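PDB 6TJA: SVS_variant_AS1 from Streptomyces sp. CWA1, which probably cyclises a linear prenyl diphosphate to a terpene, as an engineered ancestral variant of a spiroviolene-type terpene cyclase. Local coordinates for residues 216-220 and 294-298. Numbering follows the deposited sequence.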
ATOM      1  N   LEU A 216       7.509  16.669   0.355  1.00 23.20           N
ATOM      2  CA  LEU A 216       6.579  17.799   0.045  1.00 24.21           C
ATOM      3  C   LEU A 216       5.168  17.231   0.005  1.00 22.80           C
ATOM      4  O   LEU A 216       4.263  17.897   0.462  1.00 23.53           O
ATOM      5  CB  LEU A 216       6.939  18.437  -1.311  1.00 24.23           C
ATOM      6  CG  LEU A 216       8.144  19.369  -1.288  1.00 23.58           C
ATOM      7  CD1 LEU A 216       8.570  19.748  -2.709  1.00 25.81           C
ATOM      8  CD2 LEU A 216       7.848  20.633  -0.482  1.00 23.08           C
ATOM      9  N   THR A 217       5.007  16.011  -0.501  1.00 22.22           N
ATOM     10  CA  THR A 217       3.684  15.370  -0.633  1.00 22.47           C
ATOM     11  C   THR A 217       3.152  15.061   0.781  1.00 24.43           C
ATOM     12  O   THR A 217       1.976  15.410   1.101  1.00 24.26           O
ATOM     13  CB  THR A 217       3.755  14.141  -1.548  1.00 23.97           C
ATOM     14  OG1 THR A 217       4.203  14.508  -2.860  1.00 23.30           O
ATOM     15  CG2 THR A 217       2.400  13.478  -1.657  1.00 24.00           C
ATOM     16  N   GLU A 218       3.983  14.433   1.612  1.00 24.26           N
ATOM     17  CA  GLU A 218       3.605  14.119   3.007  1.00 22.73           C
ATOM     18  C   GLU A 218       3.233  15.423   3.727  1.00 22.40           C
ATOM     19  O   GLU A 218       2.213  15.439   4.415  1.00 20.31           O
ATOM     20  CB  GLU A 218       4.720  13.317   3.652  1.00 23.82           C
ATOM     21  CG  GLU A 218       4.753  11.867   3.205  1.00 22.40           C
ATOM     22  CD  GLU A 218       5.427  10.945   4.202  1.00 24.27           C
ATOM     23  OE1 GLU A 218       6.068  11.478   5.140  1.00 26.18           O
ATOM     24  OE2 GLU A 218       5.323   9.695   4.048  1.00 23.30           O
ATOM     25  N   MET A 219       3.976  16.504   3.506  1.00 22.70           N
ATOM     26  CA  MET A 219       3.746  17.762   4.243  1.00 24.35           C
ATOM     27  C   MET A 219       2.411  18.328   3.795  1.00 24.56           C
ATOM     28  O   MET A 219       1.614  18.779   4.671  1.00 24.92           O
ATOM     29  CB  MET A 219       4.892  18.752   4.027  1.00 24.11           C
ATOM     30  CG  MET A 219       6.072  18.345   4.894  1.00 24.89           C
ATOM     31  SD  MET A 219       7.376  19.521   5.123  1.00 24.95           S
ATOM     32  CE  MET A 219       8.337  19.182   3.646  1.00 24.09           C
ATOM     33  N   ALA A 220       2.160  18.294   2.490  1.00 22.47           N
ATOM     34  CA  ALA A 220       0.890  18.791   1.943  1.00 22.16           C
ATOM     35  C   ALA A 220      -0.236  18.019   2.621  1.00 23.06           C
ATOM     36  O   ALA A 220      -1.242  18.642   3.033  1.00 22.48           O
ATOM     37  CB  ALA A 220       0.873  18.643   0.451  1.00 23.78           C
ATOM     38  N   TYR A 294       2.480  19.207 -10.804  1.00 25.71           N
ATOM     39  CA  TYR A 294       2.238  18.401  -9.577  1.00 27.12           C
ATOM     40  C   TYR A 294       2.439  19.308  -8.348  1.00 25.66           C
ATOM     41  O   TYR A 294       1.495  19.433  -7.563  1.00 21.85           O
ATOM     42  CB  TYR A 294       3.147  17.165  -9.537  1.00 27.52           C
ATOM     43  CG  TYR A 294       2.987  16.350  -8.280  1.00 26.82           C
ATOM     44  CD1 TYR A 294       1.809  15.678  -8.018  1.00 29.17           C
ATOM     45  CD2 TYR A 294       3.986  16.297  -7.331  1.00 26.73           C
ATOM     46  CE1 TYR A 294       1.634  14.960  -6.847  1.00 29.44           C
ATOM     47  CE2 TYR A 294       3.851  15.549  -6.178  1.00 25.19           C
ATOM     48  CZ  TYR A 294       2.663  14.897  -5.922  1.00 27.97           C
ATOM     49  OH  TYR A 294       2.511  14.182  -4.770  1.00 27.47           O
ATOM     50  N   LEU A 295       3.605  19.938  -8.229  1.00 26.26           N
ATOM     51  CA  LEU A 295       3.899  20.830  -7.112  1.00 28.22           C
ATOM     52  C   LEU A 295       2.815  21.892  -6.942  1.00 28.49           C
ATOM     53  O   LEU A 295       2.341  22.128  -5.830  1.00 28.58           O
ATOM     54  CB  LEU A 295       5.261  21.498  -7.305  1.00 29.03           C
ATOM     55  CG  LEU A 295       6.484  20.580  -7.252  1.00 30.32           C
ATOM     56  CD1 LEU A 295       7.763  21.397  -7.153  1.00 32.16           C
ATOM     57  CD2 LEU A 295       6.374  19.604  -6.091  1.00 32.35           C
ATOM     58  N   GLN A 296       2.438  22.538  -8.044  1.00 29.58           N
ATOM     59  CA  GLN A 296       1.400  23.565  -8.020  1.00 32.98           C
ATOM     60  C   GLN A 296       0.141  22.963  -7.415  1.00 28.90           C
ATOM     61  O   GLN A 296      -0.550  23.592  -6.614  1.00 24.81           O
ATOM     62  CB  GLN A 296       1.115  24.073  -9.433  1.00 37.25           C
ATOM     63  CG  GLN A 296       1.470  25.533  -9.655  1.00 47.26           C
ATOM     64  CD  GLN A 296       1.500  25.907 -11.124  1.00 55.96           C
ATOM     65  OE1 GLN A 296       2.499  25.693 -11.811  1.00 52.61           O
ATOM     66  NE2 GLN A 296       0.401  26.469 -11.614  1.00 49.83           N
ATOM     67  N   GLY A 297      -0.142  21.729  -7.816  1.00 26.70           N
ATOM     68  CA  GLY A 297      -1.296  20.968  -7.310  1.00 26.73           C
ATOM     69  C   GLY A 297      -1.257  20.801  -5.796  1.00 25.00           C
ATOM     70  O   GLY A 297      -2.288  21.026  -5.130  1.00 22.32           O
ATOM     71  N   LEU A 298      -0.113  20.407  -5.249  1.00 24.27           N
ATOM     72  CA  LEU A 298       0.028  20.300  -3.769  1.00 24.33           C
ATOM     73  C   LEU A 298      -0.368  21.650  -3.148  1.00 24.44           C
ATOM     74  O   LEU A 298      -1.152  21.661  -2.184  1.00 23.08           O
ATOM     75  CB  LEU A 298       1.462  19.933  -3.398  1.00 23.94           C
ATOM     76  CG  LEU A 298       2.005  18.596  -3.899  1.00 24.93           C
ATOM     77  CD1 LEU A 298       3.458  18.456  -3.468  1.00 24.54           C
ATOM     78  CD2 LEU A 298       1.183  17.404  -3.384  1.00 26.24           C
TER
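Tyr294 holds CG opposite its backbone N (chi1 177°), which carries the phenol across to helix 211-231. Thr217 has chi1 -60°, with OG1 beside its own backbone N and CG2 anti to that N; both branches reach the phenol oxygen. The two oxygens, Tyr294 OH and Thr217 OG1, are hydrogen-bonded at 2.6 Å. OG1 sits at the ring edge, in plane, and the two side chains cross at about a right angle. Thr217 OG1 is also hydrogen-bonded to Val213 O, one turn back, so this buried hydroxyl has two partners. The methyl CG2 of Thr217 comes within 3.2 Å of Tyr294 OH. Tyr294 also touches Val203 in a loop.

Leu298 reaches between the two helices, beside the Tyr294 ring. Its CG lies over one face of that ring, offset toward the rim. Its two methyls go to different residues: CD1 to Leu216 CB (4.1 Å) and CD2 to Ala220 CB (4.0 Å). Leu295 adds a methyl contact, CD2 to CD1 of Leu216, also at 4.0 Å.

The axes of segments 216-220 and 294-298 run in the same general direction, 22° apart, and approach to 10.5 Å. The contact joins helices 211-231 and 289-309 in the interior of the all-helical class I terpene cyclase fold. Leu216 also packs on Phe276 and Leu279 of helix 258-283, so three helices meet here.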